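Local coordinates for protein tetraacyldisaccharide 4'-kinase (Aquifex aeolicus, PDB 4EHX) that acts as the 4'-kinase of lipid A biosynthesis, passing the gamma-phosphate of ATP to a tetraacyldisaccharide 1-phosphate to give lipid IVA, at residues A[79-84]-A[123-128]; A[153-158]-A[175-180]. All blocks are in the same frame, centred on the assembly; numbering follows the deposited sequence.

Contact 1: residues A[79-84]-A[123-128]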
loop_
_atom_site.group_PDB
_atom_site.type_symbol
_atom_site.label_atom_id
_atom_site.label_comp_id
_atom_site.label_asym_id
_atom_site.label_seq_id
_atom_site.Cartn_x
_atom_site.Cartn_y
_atom_site.Cartn_z
ATOM N N LYS A 79 -6.827 7.147 18.552
ATOM C CA LYS A 79 -8.010 6.915 17.732
ATOM C C LYS A 79 -8.653 8.230 17.301
ATOM O O LYS A 79 -8.227 9.306 17.725
ATOM C CB LYS A 79 -9.021 6.068 18.504
ATOM C CG LYS A 79 -10.062 5.392 17.635
ATOM C CD LYS A 79 -11.180 4.806 18.486
ATOM C CE LYS A 79 -11.802 5.841 19.431
ATOM N NZ LYS A 79 -12.790 6.736 18.752
ATOM N N GLY A 80 -9.687 8.137 16.471
ATOM C CA GLY A 80 -10.319 9.315 15.910
ATOM C C GLY A 80 -9.641 9.670 14.604
ATOM O O GLY A 80 -9.361 8.797 13.784
ATOM N N THR A 81 -9.370 10.952 14.407
ATOM C CA THR A 81 -8.662 11.397 13.210
ATOM C C THR A 81 -7.315 11.964 13.636
ATOM O O THR A 81 -7.229 12.688 14.621
ATOM C CB THR A 81 -9.469 12.456 12.462
ATOM O OG1 THR A 81 -10.747 11.912 12.126
ATOM C CG2 THR A 81 -8.764 12.861 11.193
ATOM N N LEU A 82 -6.260 11.616 12.907
ATOM C CA LEU A 82 -4.908 11.970 13.311
ATOM C C LEU A 82 -4.098 12.416 12.097
ATOM O O LEU A 82 -4.003 11.684 11.112
ATOM C CB LEU A 82 -4.228 10.754 13.952
ATOM C CG LEU A 82 -2.747 10.910 14.298
ATOM C CD1 LEU A 82 -2.586 11.966 15.376
ATOM C CD2 LEU A 82 -2.155 9.585 14.739
ATOM N N ILE A 83 -3.535 13.618 12.155
ATOM C CA ILE A 83 -2.605 14.026 11.116
ATOM C C ILE A 83 -1.267 13.362 11.408
ATOM O O ILE A 83 -0.638 13.629 12.422
ATOM C CB ILE A 83 -2.434 15.556 11.042
ATOM C CG1 ILE A 83 -3.732 16.213 10.545
ATOM C CG2 ILE A 83 -1.244 15.915 10.128
ATOM C CD1 ILE A 83 -3.734 17.750 10.646
ATOM N N VAL A 84 -0.862 12.460 10.530
ATOM C CA VAL A 84 0.380 11.713 10.697
ATOM C C VAL A 84 1.554 12.500 10.116
ATOM O O VAL A 84 2.645 12.554 10.693
ATOM C CB VAL A 84 0.267 10.367 9.964
ATOM C CG1 VAL A 84 1.609 9.622 9.981
ATOM C CG2 VAL A 84 -0.842 9.532 10.590
ATOM N N GLY A 123 -10.804 13.425 5.780
ATOM C CA GLY A 123 -10.800 14.440 4.739
ATOM C C GLY A 123 -11.183 15.816 5.266
ATOM O O GLY A 123 -10.586 16.812 4.886
ATOM N N LEU A 124 -12.188 15.889 6.137
ATOM C CA LEU A 124 -12.585 17.184 6.689
ATOM C C LEU A 124 -11.471 17.812 7.517
ATOM O O LEU A 124 -11.223 19.009 7.427
ATOM C CB LEU A 124 -13.853 17.070 7.554
ATOM C CG LEU A 124 -15.163 16.765 6.827
ATOM C CD1 LEU A 124 -16.348 16.917 7.786
ATOM C CD2 LEU A 124 -15.333 17.668 5.620
ATOM N N LEU A 125 -10.813 17.010 8.346
ATOM C CA LEU A 125 -9.729 17.545 9.167
ATOM C C LEU A 125 -8.603 18.048 8.268
ATOM O O LEU A 125 -8.016 19.099 8.518
ATOM C CB LEU A 125 -9.190 16.484 10.128
ATOM C CG LEU A 125 -7.954 16.930 10.920
ATOM C CD1 LEU A 125 -8.313 18.035 11.917
ATOM C CD2 LEU A 125 -7.302 15.754 11.636
ATOM N N ALA A 126 -8.296 17.283 7.227
ATOM C CA ALA A 126 -7.251 17.682 6.297
ATOM C C ALA A 126 -7.619 19.000 5.615
ATOM O O ALA A 126 -6.785 19.890 5.479
ATOM C CB ALA A 126 -7.010 16.579 5.255
ATOM N N LEU A 127 -8.867 19.128 5.176
ATOM C CA LEU A 127 -9.264 20.357 4.505
ATOM C C LEU A 127 -9.076 21.556 5.426
ATOM O O LEU A 127 -8.630 22.613 4.997
ATOM C CB LEU A 127 -10.705 20.274 3.998
ATOM C CG LEU A 127 -10.843 19.362 2.772
ATOM C CD1 LEU A 127 -12.293 18.956 2.553
ATOM C CD2 LEU A 127 -10.244 20.021 1.521
ATOM N N GLU A 128 -9.386 21.365 6.701
ATOM C CA GLU A 128 -9.274 22.428 7.687
ATOM C C GLU A 128 -7.819 22.810 7.963
ATOM O O GLU A 128 -7.478 23.988 8.005
ATOM C CB GLU A 128 -9.967 21.994 8.980
ATOM C CG GLU A 128 -9.880 22.989 10.122
ATOM C CD GLU A 128 -10.612 22.498 11.357
ATOM O OE1 GLU A 128 -11.073 21.335 11.355
ATOM O OE2 GLU A 128 -10.729 23.274 12.327
#
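T81 and I83, on strand 81-84, meet L125 of helix 123-128 where the helix crosses the strand at -50°, the two axes coming within 8.8 Å of each other. This is helix-on-sheet packing at the surface of the alpha/beta domain of a P-loop kinase: helix 119-130 runs between strands 112-116 and 134-138, which lie parallel on either side of strand 67-71, while strand 81-86 runs antiparallel to 112-116. The backbones stay well apart, with the CA atoms of T81 and L125 separated by 7.4 Å, and apolar side chains bridge the space.

L125 does nearly all the work from the helix. Its CG lies opposite the backbone N (chi1 174°), which sends the side chain toward the strand, and chi2 of 68° turns the CD2 branch to it. There the methyl fits between two neighbours that follow one another on this side of the strand. I83 offers CG1, 3.8 Å from L125 CD2, and the two side chains pass at a slant. T81 and L125 lie alongside one another, pointing opposite ways, and T81 CG2 also comes within 3.8 Å of L125 CB. L82, between T81 and I83, turns its side chain away from the helix, where it touches R76 and V92; the backbone N of L82 is 4.5 Å from L125 CD2.

The polar branch of T81 takes a different route: OG1 sits beside the backbone N and is hydrogen-bonded to OG of S116, while the methyl branch is given to the helix. V114 of strand 112-116 touches both T81 and I83, and K121 and K129 of helix 119-130 continue the packing at T81 and I83 respectively. The tightest point is T81 CG2 against L125 CD2, at 3.3 Å, closer than an ordinary methyl-methyl contact.

Contact 2: residues A[153-158]-A[175-180]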
loop_
_atom_site.group_PDB
_atom_site.type_symbol
_atom_site.label_atom_id
_atom_site.label_comp_id
_atom_site.label_asym_id
_atom_site.label_seq_id
_atom_site.Cartn_x
_atom_site.Cartn_y
_atom_site.Cartn_z
ATOM N N LEU A 153 -8.703 -0.016 -9.027
ATOM C CA LEU A 153 -8.632 -1.333 -8.415
ATOM C C LEU A 153 -7.425 -2.076 -8.933
ATOM O O LEU A 153 -7.249 -2.225 -10.148
ATOM C CB LEU A 153 -9.882 -2.148 -8.756
ATOM C CG LEU A 153 -9.883 -3.579 -8.194
ATOM C CD1 LEU A 153 -9.985 -3.565 -6.676
ATOM C CD2 LEU A 153 -11.032 -4.429 -8.819
ATOM N N LEU A 154 -6.605 -2.562 -8.013
ATOM C CA LEU A 154 -5.448 -3.383 -8.381
ATOM C C LEU A 154 -5.854 -4.835 -8.327
ATOM O O LEU A 154 -6.517 -5.262 -7.372
ATOM C CB LEU A 154 -4.285 -3.152 -7.411
ATOM C CG LEU A 154 -3.370 -1.959 -7.720
ATOM C CD1 LEU A 154 -4.150 -0.657 -7.830
ATOM C CD2 LEU A 154 -2.300 -1.851 -6.625
ATOM N N LEU A 155 -5.441 -5.586 -9.341
ATOM C CA LEU A 155 -5.734 -7.010 -9.446
ATOM C C LEU A 155 -4.470 -7.765 -9.791
ATOM O O LEU A 155 -3.783 -7.404 -10.745
ATOM C CB LEU A 155 -6.718 -7.262 -10.586
ATOM C CG LEU A 155 -8.234 -7.265 -10.426
ATOM C CD1 LEU A 155 -8.802 -7.721 -11.760
ATOM C CD2 LEU A 155 -8.710 -8.181 -9.293
ATOM N N LYS A 156 -4.169 -8.829 -9.054
ATOM C CA LYS A 156 -3.109 -9.741 -9.493
ATOM C C LYS A 156 -3.686 -11.044 -10.031
ATOM O O LYS A 156 -4.821 -11.417 -9.716
ATOM C CB LYS A 156 -2.107 -10.014 -8.374
ATOM C CG LYS A 156 -2.707 -10.674 -7.171
ATOM C CD LYS A 156 -1.722 -10.724 -6.032
ATOM C CE LYS A 156 -2.402 -11.208 -4.771
ATOM N NZ LYS A 156 -1.468 -11.185 -3.615
ATOM N N LYS A 157 -2.910 -11.742 -10.850
ATOM C CA LYS A 157 -3.418 -12.958 -11.483
ATOM C C LYS A 157 -4.003 -13.909 -10.435
ATOM O O LYS A 157 -5.059 -14.499 -10.643
ATOM C CB LYS A 157 -2.322 -13.653 -12.303
ATOM C CG LYS A 157 -2.817 -14.875 -13.084
ATOM C CD LYS A 157 -1.660 -15.546 -13.831
ATOM C CE LYS A 157 -2.122 -16.747 -14.640
ATOM N NZ LYS A 157 -0.966 -17.421 -15.302
ATOM N N LYS A 158 -3.319 -14.044 -9.302
ATOM C CA LYS A 158 -3.778 -14.931 -8.224
ATOM C C LYS A 158 -5.210 -14.619 -7.754
ATOM O O LYS A 158 -5.968 -15.533 -7.388
ATOM C CB LYS A 158 -2.820 -14.830 -7.038
ATOM C CG LYS A 158 -3.069 -15.858 -5.936
ATOM C CD LYS A 158 -2.223 -15.536 -4.717
ATOM C CE LYS A 158 -2.432 -16.555 -3.605
ATOM N NZ LYS A 158 -1.681 -16.181 -2.370
ATOM N N LYS A 175 -17.176 -10.353 -8.683
ATOM C CA LYS A 175 -18.154 -9.542 -9.416
ATOM C C LYS A 175 -18.009 -8.047 -9.100
ATOM O O LYS A 175 -18.394 -7.192 -9.900
ATOM C CB LYS A 175 -19.599 -9.997 -9.134
ATOM C CG LYS A 175 -20.121 -9.619 -7.749
ATOM C CD LYS A 175 -21.582 -10.082 -7.523
ATOM C CE LYS A 175 -22.091 -9.568 -6.175
ATOM N NZ LYS A 175 -23.543 -9.856 -5.942
ATOM N N GLU A 176 -17.467 -7.733 -7.929
ATOM C CA GLU A 176 -17.306 -6.337 -7.512
ATOM C C GLU A 176 -16.225 -5.584 -8.283
ATOM O O GLU A 176 -16.053 -4.381 -8.118
ATOM C CB GLU A 176 -17.064 -6.246 -6.002
ATOM C CG GLU A 176 -18.231 -6.785 -5.187
ATOM C CD GLU A 176 -19.535 -6.047 -5.464
ATOM O OE1 GLU A 176 -20.604 -6.661 -5.290
ATOM O OE2 GLU A 176 -19.496 -4.851 -5.844
ATOM N N ILE A 177 -15.496 -6.290 -9.131
ATOM C CA ILE A 177 -14.626 -5.621 -10.092
ATOM C C ILE A 177 -15.410 -4.549 -10.864
ATOM O O ILE A 177 -14.855 -3.529 -11.271
ATOM C CB ILE A 177 -13.968 -6.644 -11.048
ATOM C CG1 ILE A 177 -12.870 -7.401 -10.296
ATOM C CG2 ILE A 177 -13.381 -5.950 -12.291
ATOM C CD1 ILE A 177 -12.348 -8.637 -11.026
ATOM N N ARG A 178 -16.711 -4.763 -11.033
ATOM C CA ARG A 178 -17.550 -3.785 -11.727
ATOM C C ARG A 178 -17.520 -2.363 -11.139
ATOM O O ARG A 178 -17.813 -1.396 -11.848
ATOM C CB ARG A 178 -19.004 -4.284 -11.828
ATOM C CG ARG A 178 -19.765 -4.331 -10.506
ATOM C CD ARG A 178 -21.111 -5.042 -10.713
ATOM N NE ARG A 178 -21.848 -5.215 -9.463
ATOM C CZ ARG A 178 -22.816 -6.115 -9.282
ATOM N NH1 ARG A 178 -23.158 -6.935 -10.271
ATOM N NH2 ARG A 178 -23.438 -6.205 -8.111
ATOM N N ARG A 179 -17.195 -2.230 -9.853
ATOM C CA ARG A 179 -17.131 -0.895 -9.227
ATOM C C ARG A 179 -15.929 -0.061 -9.674
ATOM O O ARG A 179 -15.931 1.158 -9.512
ATOM C CB ARG A 179 -17.130 -0.968 -7.698
ATOM C CG ARG A 179 -18.280 -1.750 -7.103
ATOM C CD ARG A 179 -18.573 -1.284 -5.680
ATOM N NE ARG A 179 -17.426 -1.325 -4.752
ATOM C CZ ARG A 179 -17.108 -2.363 -3.972
ATOM N NH1 ARG A 179 -17.817 -3.488 -4.012
ATOM N NH2 ARG A 179 -16.081 -2.277 -3.134
ATOM N N ALA A 180 -14.907 -0.709 -10.224
ATOM C CA ALA A 180 -13.705 -0.001 -10.649
ATOM C C ALA A 180 -13.944 0.946 -11.820
ATOM O O ALA A 180 -14.684 0.623 -12.739
ATOM C CB ALA A 180 -12.583 -0.998 -11.005
#
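Between L153 and L155 on one side and I177 and A180 on the other, only aliphatic groups meet; the flat groups belong to the 3-10 turn behind them. There R179 NH1 bonds E176 OE2 at 2.8 Å, arriving from above the carboxylate, 49° out of its plane, whereas OE2 is tilted only slightly from the guanidinium plane. The N-H...OE2 angle of 141° makes the bond noticeably bent. The same NH1 makes a salt bridge to E172, and NH2 is hydrogen-bonded to the carbonyl of F141, so the guanidinium is held through two of its nitrogens.

Facing the strand, I177 of the 3-10 turn spans both leucines. Its CG1 lies 3.8 Å from L153 CD2, and the chain then extends (chi2 167°) to bring CD1 within 3.7 Å of L155 CD1. It crosses each leucine at about a right angle. Where the turn ends, A180 CB closes on L153 CB at 3.7 Å, so L153 is gripped at its root by the alanine and at its CD2 branch by the isoleucine. The i to i+3 backbone bonds that define the turn, such as A180 N to I177 O at 3.0 Å, keep these two residues together.

Strand 150-156 lies in the sheet of the P-loop kinase fold, between strands 182-186 and 38-43, and K156 NZ is hydrogen-bonded to the carbonyl of G48 in the predicted ATP-binding loop. L44, just before that loop, touches I177. Helix 7-25 flanks the turn, with N18 against K175 and N21 against E176 and R179.

How the contacts relate
Both contacts pack apolar side chains from an irregular or helical element onto the strands that make up the P-loop domain, yet no strand or helix is shared and their centres lie 29 Å apart. Contact 1 is near the surface: its touching residues are partly exposed, and a single leucine makes the junction from the helix. Contact 2 is buried, with four residues in three apolar pairs. Its strand pairs with 38-43, which leads into the predicted ATP-binding loop, whereas contact 1 is away from that site. Polar chemistry follows place as well. Contact 1 has a threonine hydroxyl bonded to a neighbouring strand, while contact 2 is backed by a charged network around R179.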